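Local coordinates for protein polygalacturonase (Pectobacterium carotovorum subsp. carotovorum, PDB 1BHE) that hydrolyses the alpha-1,4-glycosidic links of polygalacturonic acid as a secreted family 28 endo-polygalacturonase, contributing to maceration and soft-rotting of plant tissue, at residues A[7-11]-A[162-166]; A[50-55]-A[70-76]; A[65-69]-A[114-119]; A[98-102]-A[149-153]. All blocks are in the same frame, centred on the assembly; numbering follows the deposited sequence.

Contact 1: residues A[7-11]-A[162-166]; sequences SEPKT and FTLYN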
loop_
_atom_site.group_PDB
_atom_site.type_symbol
_atom_site.label_atom_id
_atom_site.label_comp_id
_atom_site.label_asym_id
_atom_site.label_seq_id
_atom_site.Cartn_x
_atom_site.Cartn_y
_atom_site.Cartn_z
ATOM N N SER A 7 -14.221 -13.725 4.913
ATOM C CA SER A 7 -13.688 -14.720 5.851
ATOM C C SER A 7 -12.314 -15.147 5.346
ATOM O O SER A 7 -11.944 -14.726 4.244
ATOM C CB SER A 7 -14.645 -15.890 6.037
ATOM O OG SER A 7 -14.893 -16.556 4.817
ATOM N N GLU A 8 -11.524 -15.836 6.161
ATOM C CA GLU A 8 -10.157 -16.160 5.762
ATOM C C GLU A 8 -10.101 -16.864 4.411
ATOM O O GLU A 8 -10.805 -17.834 4.151
ATOM C CB GLU A 8 -9.469 -17.045 6.808
ATOM C CG GLU A 8 -7.972 -17.206 6.613
ATOM C CD GLU A 8 -7.218 -17.705 7.826
ATOM O OE1 GLU A 8 -7.819 -17.912 8.901
ATOM O OE2 GLU A 8 -5.986 -17.899 7.732
ATOM N N PRO A 9 -9.235 -16.369 3.530
ATOM C CA PRO A 9 -9.027 -16.951 2.223
ATOM C C PRO A 9 -8.590 -18.410 2.296
ATOM O O PRO A 9 -7.971 -18.841 3.268
ATOM C CB PRO A 9 -7.878 -16.122 1.633
ATOM C CG PRO A 9 -7.980 -14.809 2.334
ATOM C CD PRO A 9 -8.359 -15.188 3.754
ATOM N N LYS A 10 -8.894 -19.171 1.263
ATOM C CA LYS A 10 -8.480 -20.565 1.152
ATOM C C LYS A 10 -7.546 -20.655 -0.053
ATOM O O LYS A 10 -7.853 -20.036 -1.080
ATOM C CB LYS A 10 -9.672 -21.499 0.962
ATOM C CG LYS A 10 -10.618 -21.557 2.151
ATOM C CD LYS A 10 -11.405 -22.865 2.136
ATOM C CE LYS A 10 -12.635 -22.763 3.027
ATOM N NZ LYS A 10 -12.244 -22.593 4.455
ATOM N N THR A 11 -6.407 -21.331 0.063
ATOM C CA THR A 11 -5.519 -21.359 -1.105
ATOM C C THR A 11 -6.023 -22.313 -2.179
ATOM O O THR A 11 -6.396 -23.446 -1.890
ATOM C CB THR A 11 -4.114 -21.794 -0.705
ATOM O OG1 THR A 11 -3.757 -21.077 0.499
ATOM C CG2 THR A 11 -3.055 -21.558 -1.760
ATOM N N PHE A 162 -10.146 -9.635 -5.657
ATOM C CA PHE A 162 -8.755 -10.056 -5.727
ATOM C C PHE A 162 -8.319 -10.461 -4.316
ATOM O O PHE A 162 -8.734 -9.806 -3.355
ATOM C CB PHE A 162 -7.854 -8.916 -6.229
ATOM C CG PHE A 162 -6.441 -9.352 -6.523
ATOM C CD1 PHE A 162 -5.481 -9.397 -5.528
ATOM C CD2 PHE A 162 -6.087 -9.743 -7.798
ATOM C CE1 PHE A 162 -4.190 -9.823 -5.806
ATOM C CE2 PHE A 162 -4.806 -10.180 -8.084
ATOM C CZ PHE A 162 -3.851 -10.220 -7.088
ATOM N N THR A 163 -7.501 -11.493 -4.183
ATOM C CA THR A 163 -7.060 -11.968 -2.877
ATOM C C THR A 163 -5.535 -11.954 -2.755
ATOM O O THR A 163 -4.847 -12.396 -3.667
ATOM C CB THR A 163 -7.531 -13.426 -2.638
ATOM O OG1 THR A 163 -8.962 -13.456 -2.610
ATOM C CG2 THR A 163 -6.990 -13.966 -1.315
ATOM N N LEU A 164 -5.027 -11.475 -1.636
ATOM C CA LEU A 164 -3.609 -11.470 -1.301
ATOM C C LEU A 164 -3.510 -12.188 0.058
ATOM O O LEU A 164 -3.980 -11.609 1.041
ATOM C CB LEU A 164 -3.092 -10.055 -1.119
ATOM C CG LEU A 164 -1.749 -9.584 -1.634
ATOM C CD1 LEU A 164 -1.167 -8.485 -0.745
ATOM C CD2 LEU A 164 -0.731 -10.681 -1.879
ATOM N N TYR A 165 -2.980 -13.407 0.093
ATOM C CA TYR A 165 -3.029 -14.158 1.345
ATOM C C TYR A 165 -1.769 -14.883 1.780
ATOM O O TYR A 165 -1.144 -15.561 0.968
ATOM C CB TYR A 165 -4.114 -15.241 1.140
ATOM C CG TYR A 165 -4.301 -16.191 2.304
ATOM C CD1 TYR A 165 -4.719 -15.751 3.548
ATOM C CD2 TYR A 165 -4.063 -17.553 2.127
ATOM C CE1 TYR A 165 -4.896 -16.640 4.600
ATOM C CE2 TYR A 165 -4.246 -18.448 3.168
ATOM C CZ TYR A 165 -4.655 -17.982 4.400
ATOM O OH TYR A 165 -4.831 -18.878 5.440
ATOM N N ASN A 166 -1.498 -14.820 3.088
ATOM C CA ASN A 166 -0.427 -15.630 3.677
ATOM C C ASN A 166 0.851 -15.527 2.873
ATOM O O ASN A 166 1.372 -16.549 2.444
ATOM C CB ASN A 166 -0.972 -17.064 3.710
ATOM C CG ASN A 166 -0.133 -18.076 4.461
ATOM O OD1 ASN A 166 0.589 -17.724 5.390
ATOM N ND2 ASN A 166 -0.214 -19.337 4.038
HETATM O O HOH W 1 -1.333 -19.575 1.159
#
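Tyr165 holds its ring trans to the backbone N (chi1 178°), and Glu8 does the same with CG before running on extended; the two side chains then meet at about a right angle, phenol against carboxylate. Tyr165 OH donates to Glu8 OE2 over 2.7 Å. The phenol oxygen meets OE2 on its anti side, 30° out of the carboxylate plane, and the ring and carboxylate planes are steeply inclined to each other. Lys189 NZ forms a salt bridge with the same OE2, so this oxygen takes both a neutral donor and a cation. Beside this bond Pro9 lies over the tyrosine face: its CB sits 3.9 Å from the centroid of the Tyr165 ring and 24° off the normal, a CH-pi contact. Pro9 CB also reaches Thr163 CG2 at 3.8 Å, two residues back on the same strand. Asn166 CB covers the opposite face of the ring. At the ring edge Thr11 OG1 lies in plane, and a water joins it to Asn166 ND2. The extended N-terminal segment is thus laid on the outside of strand 162-165 mainly by side-chain contacts, with no direct backbone-to-backbone hydrogen bond between the two segments; that strand belongs to the right-handed parallel beta-helix of family 28.

Contact 2: residues A[50-55]-A[70-76]; sequences SVFLSG and GVTLRAV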
loop_
_atom_site.group_PDB
_atom_site.type_symbol
_atom_site.label_atom_id
_atom_site.label_comp_id
_atom_site.label_asym_id
_atom_site.label_seq_id
_atom_site.Cartn_x
_atom_site.Cartn_y
_atom_site.Cartn_z
ATOM N N SER A 50 15.846 -22.173 -4.974
ATOM C CA SER A 50 14.547 -21.860 -4.387
ATOM C C SER A 50 14.142 -20.449 -4.817
ATOM O O SER A 50 13.299 -19.821 -4.187
ATOM C CB SER A 50 14.620 -21.943 -2.864
ATOM O OG SER A 50 15.494 -20.926 -2.386
ATOM N N VAL A 51 14.808 -19.940 -5.854
ATOM C CA VAL A 51 14.567 -18.576 -6.319
ATOM C C VAL A 51 14.159 -18.543 -7.787
ATOM O O VAL A 51 14.884 -19.037 -8.655
ATOM C CB VAL A 51 15.818 -17.686 -6.141
ATOM C CG1 VAL A 51 15.565 -16.263 -6.644
ATOM C CG2 VAL A 51 16.281 -17.618 -4.691
ATOM N N PHE A 52 12.999 -17.972 -8.075
ATOM C CA PHE A 52 12.538 -17.741 -9.437
ATOM C C PHE A 52 12.887 -16.288 -9.790
ATOM O O PHE A 52 12.343 -15.371 -9.170
ATOM C CB PHE A 52 11.039 -17.965 -9.594
ATOM C CG PHE A 52 10.591 -19.400 -9.538
ATOM C CD1 PHE A 52 10.258 -19.988 -8.334
ATOM C CD2 PHE A 52 10.493 -20.148 -10.701
ATOM C CE1 PHE A 52 9.842 -21.305 -8.278
ATOM C CE2 PHE A 52 10.077 -21.472 -10.657
ATOM C CZ PHE A 52 9.748 -22.046 -9.445
ATOM N N LEU A 53 13.815 -16.104 -10.714
ATOM C CA LEU A 53 14.245 -14.760 -11.121
ATOM C C LEU A 53 13.443 -14.359 -12.352
ATOM O O LEU A 53 13.485 -15.063 -13.368
ATOM C CB LEU A 53 15.747 -14.769 -11.389
ATOM C CG LEU A 53 16.514 -13.451 -11.307
ATOM C CD1 LEU A 53 16.297 -12.743 -9.976
ATOM C CD2 LEU A 53 18.004 -13.694 -11.524
ATOM N N SER A 54 12.683 -13.272 -12.265
ATOM C CA SER A 54 11.792 -12.902 -13.362
ATOM C C SER A 54 11.611 -11.404 -13.547
ATOM O O SER A 54 11.823 -10.603 -12.644
ATOM C CB SER A 54 10.412 -13.521 -13.040
ATOM O OG SER A 54 9.395 -13.105 -13.930
ATOM N N GLY A 55 11.155 -11.046 -14.743
ATOM C CA GLY A 55 10.772 -9.679 -15.069
ATOM C C GLY A 55 9.244 -9.622 -14.955
ATOM O O GLY A 55 8.617 -10.516 -14.380
ATOM N N GLY A 70 9.648 -21.008 1.890
ATOM C CA GLY A 70 11.059 -21.043 1.550
ATOM C C GLY A 70 11.403 -20.693 0.116
ATOM O O GLY A 70 12.586 -20.741 -0.248
ATOM N N VAL A 71 10.425 -20.427 -0.744
ATOM C CA VAL A 71 10.681 -20.098 -2.140
ATOM C C VAL A 71 10.518 -18.583 -2.294
ATOM O O VAL A 71 9.705 -17.982 -1.588
ATOM C CB VAL A 71 9.736 -20.848 -3.093
ATOM C CG1 VAL A 71 9.813 -20.360 -4.532
ATOM C CG2 VAL A 71 10.045 -22.346 -3.065
ATOM N N THR A 72 11.308 -18.009 -3.188
ATOM C CA THR A 72 11.249 -16.574 -3.433
ATOM C C THR A 72 11.023 -16.296 -4.917
ATOM O O THR A 72 11.699 -16.883 -5.765
ATOM C CB THR A 72 12.562 -15.895 -2.994
ATOM O OG1 THR A 72 12.805 -16.173 -1.603
ATOM C CG2 THR A 72 12.503 -14.388 -3.180
ATOM N N LEU A 73 10.072 -15.426 -5.224
ATOM C CA LEU A 73 9.892 -14.935 -6.599
ATOM C C LEU A 73 10.583 -13.567 -6.558
ATOM O O LEU A 73 10.102 -12.662 -5.867
ATOM C CB LEU A 73 8.424 -14.848 -6.968
ATOM C CG LEU A 73 8.063 -14.126 -8.270
ATOM C CD1 LEU A 73 8.661 -14.840 -9.476
ATOM C CD2 LEU A 73 6.553 -14.017 -8.433
ATOM N N ARG A 74 11.719 -13.444 -7.215
ATOM C CA ARG A 74 12.530 -12.235 -7.172
ATOM C C ARG A 74 12.595 -11.450 -8.468
ATOM O O ARG A 74 12.874 -11.998 -9.535
ATOM C CB ARG A 74 13.951 -12.661 -6.758
ATOM C CG ARG A 74 14.943 -11.536 -6.499
ATOM C CD ARG A 74 16.295 -12.108 -6.057
ATOM N NE ARG A 74 16.201 -12.639 -4.701
ATOM C CZ ARG A 74 16.977 -13.585 -4.180
ATOM N NH1 ARG A 74 17.949 -14.149 -4.877
ATOM N NH2 ARG A 74 16.763 -13.977 -2.933
ATOM N N ALA A 75 12.351 -10.143 -8.355
ATOM C CA ALA A 75 12.385 -9.250 -9.509
ATOM C C ALA A 75 13.821 -9.006 -9.965
ATOM O O ALA A 75 14.678 -8.648 -9.147
ATOM C CB ALA A 75 11.693 -7.931 -9.172
ATOM N N VAL A 76 14.087 -9.209 -11.254
ATOM C CA VAL A 76 15.449 -9.009 -11.748
ATOM C C VAL A 76 15.887 -7.574 -11.510
ATOM O O VAL A 76 15.095 -6.632 -11.606
ATOM C CB VAL A 76 15.613 -9.393 -13.227
ATOM C CG1 VAL A 76 15.354 -10.885 -13.399
ATOM C CG2 VAL A 76 14.688 -8.596 -14.135
HETATM O O HOH W 2 14.217 -18.548 -1.286
#
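Ser50 O accepts Thr72 N at 2.9 Å, the first of five backbone hydrogen bonds that alternate along the two segments. Phe52 N gives to Thr72 O, Arg74 N to Phe52 O at 2.8 Å, Ser54 N to Arg74 O and Val76 N to Ser54 O. The first four run nearly along the C=O axis, whereas Val76 N stands 38° above the plane of the Ser54 carbonyl, a departure that coincides with the end of the regular strands. At the opening end a single water accepts from Ser50 OG and Thr72 OG1 and donates to Gly70 O. On the face carrying Val51, Leu53, Thr72 and Arg74, the Arg74 guanidinium has Val51 CG1 over one face, 3.6 Å from NH1 of Arg74. A bend at chi3 (-72°) folds the arginine back toward this valine. Leu53 CG meets Val76 CG1 at 3.5 Å. On the other face Val71 CG1 touches the edge of the Phe52 ring, 3.8 Å from CD1 of Phe52, and Leu73 CD1 packs on Phe52 CB. Farther out, a salt bridge to Asp120 holds Arg74 NE, and Ile29 of helix 26-33 lies against both Phe52 and Leu73. Strand directions 25° apart and axes 4.7 Å apart are those of in-register parallel neighbours, stacked as successive rungs of a beta-helix.

Contact 3: residues A[65-69]-A[114-119]; sequences LLIDK and YGPGTI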
loop_
_atom_site.group_PDB
_atom_site.type_symbol
_atom_site.label_atom_id
_atom_site.label_comp_id
_atom_site.label_asym_id
_atom_site.label_seq_id
_atom_site.Cartn_x
_atom_site.Cartn_y
_atom_site.Cartn_z
ATOM N N LEU A 65 -1.373 -17.108 -8.275
ATOM C CA LEU A 65 0.018 -17.478 -8.098
ATOM C C LEU A 65 0.153 -18.028 -6.672
ATOM O O LEU A 65 -0.373 -17.427 -5.733
ATOM C CB LEU A 65 0.985 -16.315 -8.230
ATOM C CG LEU A 65 1.929 -16.200 -9.411
ATOM C CD1 LEU A 65 2.965 -15.105 -9.141
ATOM C CD2 LEU A 65 2.627 -17.500 -9.770
ATOM N N LEU A 66 0.855 -19.131 -6.545
ATOM C CA LEU A 66 1.093 -19.772 -5.257
ATOM C C LEU A 66 2.596 -19.978 -5.078
ATOM O O LEU A 66 3.231 -20.570 -5.950
ATOM C CB LEU A 66 0.366 -21.118 -5.210
ATOM C CG LEU A 66 0.737 -22.062 -4.060
ATOM C CD1 LEU A 66 0.501 -21.387 -2.719
ATOM C CD2 LEU A 66 -0.059 -23.360 -4.163
ATOM N N ILE A 67 3.169 -19.410 -4.024
ATOM C CA ILE A 67 4.616 -19.485 -3.793
ATOM C C ILE A 67 4.883 -20.296 -2.530
ATOM O O ILE A 67 4.393 -19.949 -1.458
ATOM C CB ILE A 67 5.243 -18.089 -3.637
ATOM C CG1 ILE A 67 4.735 -17.129 -4.718
ATOM C CG2 ILE A 67 6.767 -18.156 -3.678
ATOM C CD1 ILE A 67 5.116 -15.680 -4.506
ATOM N N ASP A 68 5.593 -21.408 -2.642
ATOM C CA ASP A 68 5.833 -22.287 -1.504
ATOM C C ASP A 68 6.668 -21.662 -0.387
ATOM O O ASP A 68 7.492 -20.777 -0.608
ATOM C CB ASP A 68 6.577 -23.542 -1.970
ATOM C CG ASP A 68 5.757 -24.564 -2.707
ATOM O OD1 ASP A 68 4.557 -24.353 -2.978
ATOM O OD2 ASP A 68 6.334 -25.629 -3.045
ATOM N N LYS A 69 6.509 -22.208 0.820
ATOM C CA LYS A 69 7.344 -21.830 1.950
ATOM C C LYS A 69 8.811 -21.965 1.534
ATOM O O LYS A 69 9.166 -22.927 0.854
ATOM C CB LYS A 69 7.138 -22.721 3.177
ATOM C CG LYS A 69 5.744 -23.234 3.444
ATOM C CD LYS A 69 5.422 -23.251 4.934
ATOM C CE LYS A 69 3.969 -23.598 5.205
ATOM N NZ LYS A 69 3.450 -22.875 6.406
ATOM N N TYR A 114 -0.791 -16.032 -3.385
ATOM C CA TYR A 114 -0.758 -16.800 -2.144
ATOM C C TYR A 114 0.659 -17.226 -1.766
ATOM O O TYR A 114 1.446 -17.542 -2.665
ATOM C CB TYR A 114 -1.618 -18.081 -2.307
ATOM C CG TYR A 114 -3.078 -17.796 -2.608
ATOM C CD1 TYR A 114 -3.503 -17.494 -3.898
ATOM C CD2 TYR A 114 -4.022 -17.769 -1.596
ATOM C CE1 TYR A 114 -4.819 -17.153 -4.159
ATOM C CE2 TYR A 114 -5.349 -17.453 -1.847
ATOM C CZ TYR A 114 -5.734 -17.136 -3.132
ATOM O OH TYR A 114 -7.052 -16.825 -3.386
ATOM N N GLY A 115 0.974 -17.255 -0.478
ATOM C CA GLY A 115 2.271 -17.722 0.011
ATOM C C GLY A 115 2.148 -19.112 0.639
ATOM O O GLY A 115 1.414 -19.950 0.132
ATOM N N PRO A 116 2.976 -19.395 1.645
ATOM C CA PRO A 116 3.770 -18.430 2.355
ATOM C C PRO A 116 5.192 -18.164 1.916
ATOM O O PRO A 116 6.012 -17.720 2.730
ATOM C CB PRO A 116 3.777 -18.993 3.792
ATOM C CG PRO A 116 3.828 -20.466 3.570
ATOM C CD PRO A 116 3.011 -20.721 2.333
ATOM N N GLY A 117 5.460 -18.289 0.632
ATOM C CA GLY A 117 6.709 -17.857 0.031
ATOM C C GLY A 117 6.800 -16.328 0.059
ATOM O O GLY A 117 5.980 -15.623 0.639
ATOM N N THR A 118 7.852 -15.825 -0.569
ATOM C CA THR A 118 8.184 -14.417 -0.629
ATOM C C THR A 118 8.289 -13.855 -2.039
ATOM O O THR A 118 8.727 -14.523 -2.970
ATOM C CB THR A 118 9.587 -14.257 0.032
ATOM O OG1 THR A 118 9.502 -14.706 1.393
ATOM C CG2 THR A 118 10.083 -12.825 0.011
ATOM N N ILE A 119 7.909 -12.589 -2.174
ATOM C CA ILE A 119 8.092 -11.820 -3.399
ATOM C C ILE A 119 9.107 -10.726 -3.016
ATOM O O ILE A 119 8.854 -9.956 -2.087
ATOM C CB ILE A 119 6.811 -11.194 -3.953
ATOM C CG1 ILE A 119 5.812 -12.302 -4.303
ATOM C CG2 ILE A 119 7.129 -10.337 -5.179
ATOM C CD1 ILE A 119 4.434 -11.828 -4.718
#
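Two successive rungs of the parallel beta-helix turn a corner together here: strand 64-67 pairs with strand 112-114, and both chains then bend away from the shared sheet. Tyr114 N donates to Leu65 O at 2.8 Å and Ile67 N to Tyr114 O at 2.9 Å, bracketing the parallel bridge between Leu66 and Tyr114. Beyond it the ladder changes character. Gly117 N reaches Ile67 O at 2.9 Å, but from 49° out of the carbonyl plane, just after the cis peptide that precedes Pro116. Such turns separate the parallel sheets of a beta-helix, and side chains still meet across this one. Toward the interior, Ile67 CD1 presses on Ile119 CG1 at 3.5 Å, tighter than usual for carbons, and the two side chains cross at about a right angle. CG2 of Ile67, trans to its own backbone N (CG1 has chi1 -46°), lies against Gly117 CA at 3.7 Å, close packing of side chain on backbone. On the outside the bent Lys69 chain passes the CG corner of Pro116, with Lys69 CG 3.4 Å from Pro116 CG, a tight carbon pair. Leu66 CD1 touches Gly115 O at 3.3 Å and also packs on Tyr114 CB. Asp68 is turned to the preceding rung, where its carboxylate binds Arg43 and Ser45 OG.

Contact 4: residues A[98-102]-A[149-153]; sequences GCDAF and NTPRL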
loop_
_atom_site.group_PDB
_atom_site.type_symbol
_atom_site.label_atom_id
_atom_site.label_comp_id
_atom_site.label_asym_id
_atom_site.label_seq_id
_atom_site.Cartn_x
_atom_site.Cartn_y
_atom_site.Cartn_z
ATOM N N GLY A 98 7.319 5.274 -16.075
ATOM C CA GLY A 98 8.221 4.595 -16.972
ATOM C C GLY A 98 8.442 3.111 -16.759
ATOM O O GLY A 98 9.000 2.466 -17.655
ATOM N N CYS A 99 8.035 2.527 -15.625
ATOM C CA CYS A 99 8.245 1.104 -15.411
ATOM C C CYS A 99 6.972 0.288 -15.179
ATOM O O CYS A 99 6.085 0.708 -14.432
ATOM C CB CYS A 99 9.112 0.846 -14.171
ATOM S SG CYS A 99 10.663 1.744 -14.032
ATOM N N ASP A 100 6.935 -0.905 -15.768
ATOM C CA ASP A 100 5.805 -1.806 -15.528
ATOM C C ASP A 100 5.984 -2.353 -14.107
ATOM O O ASP A 100 7.112 -2.343 -13.599
ATOM C CB ASP A 100 5.764 -2.964 -16.516
ATOM C CG ASP A 100 5.383 -2.545 -17.927
ATOM O OD1 ASP A 100 4.605 -1.589 -18.083
ATOM O OD2 ASP A 100 5.881 -3.178 -18.878
ATOM N N ALA A 101 4.923 -2.874 -13.498
ATOM C CA ALA A 101 5.056 -3.460 -12.167
ATOM C C ALA A 101 5.610 -4.877 -12.305
ATOM O O ALA A 101 5.671 -5.397 -13.425
ATOM C CB ALA A 101 3.716 -3.491 -11.444
ATOM N N PHE A 102 5.986 -5.488 -11.193
ATOM C CA PHE A 102 6.478 -6.866 -11.245
ATOM C C PHE A 102 5.344 -7.817 -11.597
ATOM O O PHE A 102 5.468 -8.656 -12.496
ATOM C CB PHE A 102 7.138 -7.245 -9.925
ATOM C CG PHE A 102 7.871 -8.553 -9.899
ATOM C CD1 PHE A 102 8.330 -9.166 -11.052
ATOM C CD2 PHE A 102 8.121 -9.162 -8.673
ATOM C CE1 PHE A 102 9.008 -10.372 -11.000
ATOM C CE2 PHE A 102 8.805 -10.364 -8.615
ATOM C CZ PHE A 102 9.240 -10.963 -9.778
ATOM N N ASN A 149 11.500 6.684 -11.829
ATOM C CA ASN A 149 10.759 5.642 -12.532
ATOM C C ASN A 149 11.255 4.316 -11.974
ATOM O O ASN A 149 12.371 3.894 -12.275
ATOM C CB ASN A 149 10.932 5.716 -14.043
ATOM C CG ASN A 149 10.384 7.018 -14.604
ATOM O OD1 ASN A 149 9.229 7.073 -15.023
ATOM N ND2 ASN A 149 11.228 8.050 -14.580
ATOM N N THR A 150 10.473 3.678 -11.109
ATOM C CA THR A 150 10.828 2.407 -10.491
ATOM C C THR A 150 9.576 1.516 -10.450
ATOM O O THR A 150 8.467 2.020 -10.289
ATOM C CB THR A 150 11.341 2.544 -9.049
ATOM O OG1 THR A 150 10.304 3.138 -8.247
ATOM C CG2 THR A 150 12.601 3.388 -8.888
ATOM N N PRO A 151 9.735 0.206 -10.559
ATOM C CA PRO A 151 8.623 -0.722 -10.552
ATOM C C PRO A 151 7.920 -0.949 -9.226
ATOM O O PRO A 151 8.531 -1.162 -8.175
ATOM C CB PRO A 151 9.231 -2.043 -11.022
ATOM C CG PRO A 151 10.694 -1.879 -11.106
ATOM C CD PRO A 151 11.043 -0.465 -10.760
ATOM N N ARG A 152 6.587 -0.938 -9.252
ATOM C CA ARG A 152 5.767 -1.388 -8.134
ATOM C C ARG A 152 5.780 -2.915 -8.081
ATOM O O ARG A 152 5.987 -3.538 -9.132
ATOM C CB ARG A 152 4.317 -0.914 -8.291
ATOM C CG ARG A 152 4.190 0.595 -8.078
ATOM C CD ARG A 152 2.781 1.069 -8.415
ATOM N NE ARG A 152 2.602 2.480 -8.058
ATOM C CZ ARG A 152 1.565 3.219 -8.441
ATOM N NH1 ARG A 152 0.601 2.705 -9.192
ATOM N NH2 ARG A 152 1.508 4.493 -8.065
ATOM N N LEU A 153 5.583 -3.513 -6.911
ATOM C CA LEU A 153 5.593 -4.969 -6.821
ATOM C C LEU A 153 4.320 -5.584 -7.401
ATOM O O LEU A 153 4.358 -6.465 -8.255
ATOM C CB LEU A 153 5.724 -5.457 -5.388
ATOM C CG LEU A 153 7.064 -5.741 -4.747
ATOM C CD1 LEU A 153 6.835 -6.604 -3.501
ATOM C CD2 LEU A 153 8.084 -6.405 -5.658
HETATM O O HOH W 3 5.112 0.106 -11.785
#
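The segments 98-102 and 149-153 run almost in the same direction, 16° apart end to end, with Ala101 and Arg152 CA atoms 4.6 Å apart, yet neither forms a regular strand. They lead into strands 103-106 and 154-157, parallel neighbours in the beta-helix, and so carry the rung stacking into the loops ahead of that sheet. Where the strands are about to begin, Phe102 N donates to Arg152 O at 2.8 Å, nearly straight onto the carbonyl. Farther back a water stands in for direct pairing, donating to Cys99 O and accepting from Arg152 N. At the far end the Asn149 amide replaces a backbone carbonyl: its OD1 takes Gly98 N at 2.8 Å, with the donor tilted 17° from the carbonyl plane. The same OD1 accepts from Gly96 N, and ND2 of Asn149 donates to Val91 O and Asp93 OD1, so several bonds fix the orientation of this buried amide. Cys99, linked to Cys89 by a disulfide, puts SG 3.3 Å from Asn149 O and against the CD of Pro151. The side chains of Phe102 and Leu153 run alongside each other in the same direction, with Phe102 CD2 4.1 Å from Leu153 CD2, and both pack on Ile119. Thr150, turned away from the other segment, is hydrogen-bonded to Asn174 and lies about 10 Å, side chain to side chain, from Asp223, the predicted proton donor. Asp100 O is buried without any polar partner in the model, and Pro151 CB lies 3.3 Å from it.

From the N terminus, residues 7-11 open contact 1, which closes only at 162-166 and so encloses the other three. Within that span contact 2 closes a short loop, 50-55 to 70-76, and contact 3 crosses it, starting at 65-69 and ending at 114-119. Contact 4, from 98-102 to 149-153, follows contact 2 in series and crosses contact 3. Contacts 2 and 3 share the ladder of strands 72-75 and 118-120, with Leu73 N and Thr118 O 2.8 Å apart. The Phe102 ring of contact 4 reaches Ala75 and Ile119. Contact 1 meets contact 3 where Tyr165 follows Tyr114 in the next rung. Contact 1 ties the N-terminal segment to the helix, while the other three join early rungs to one another.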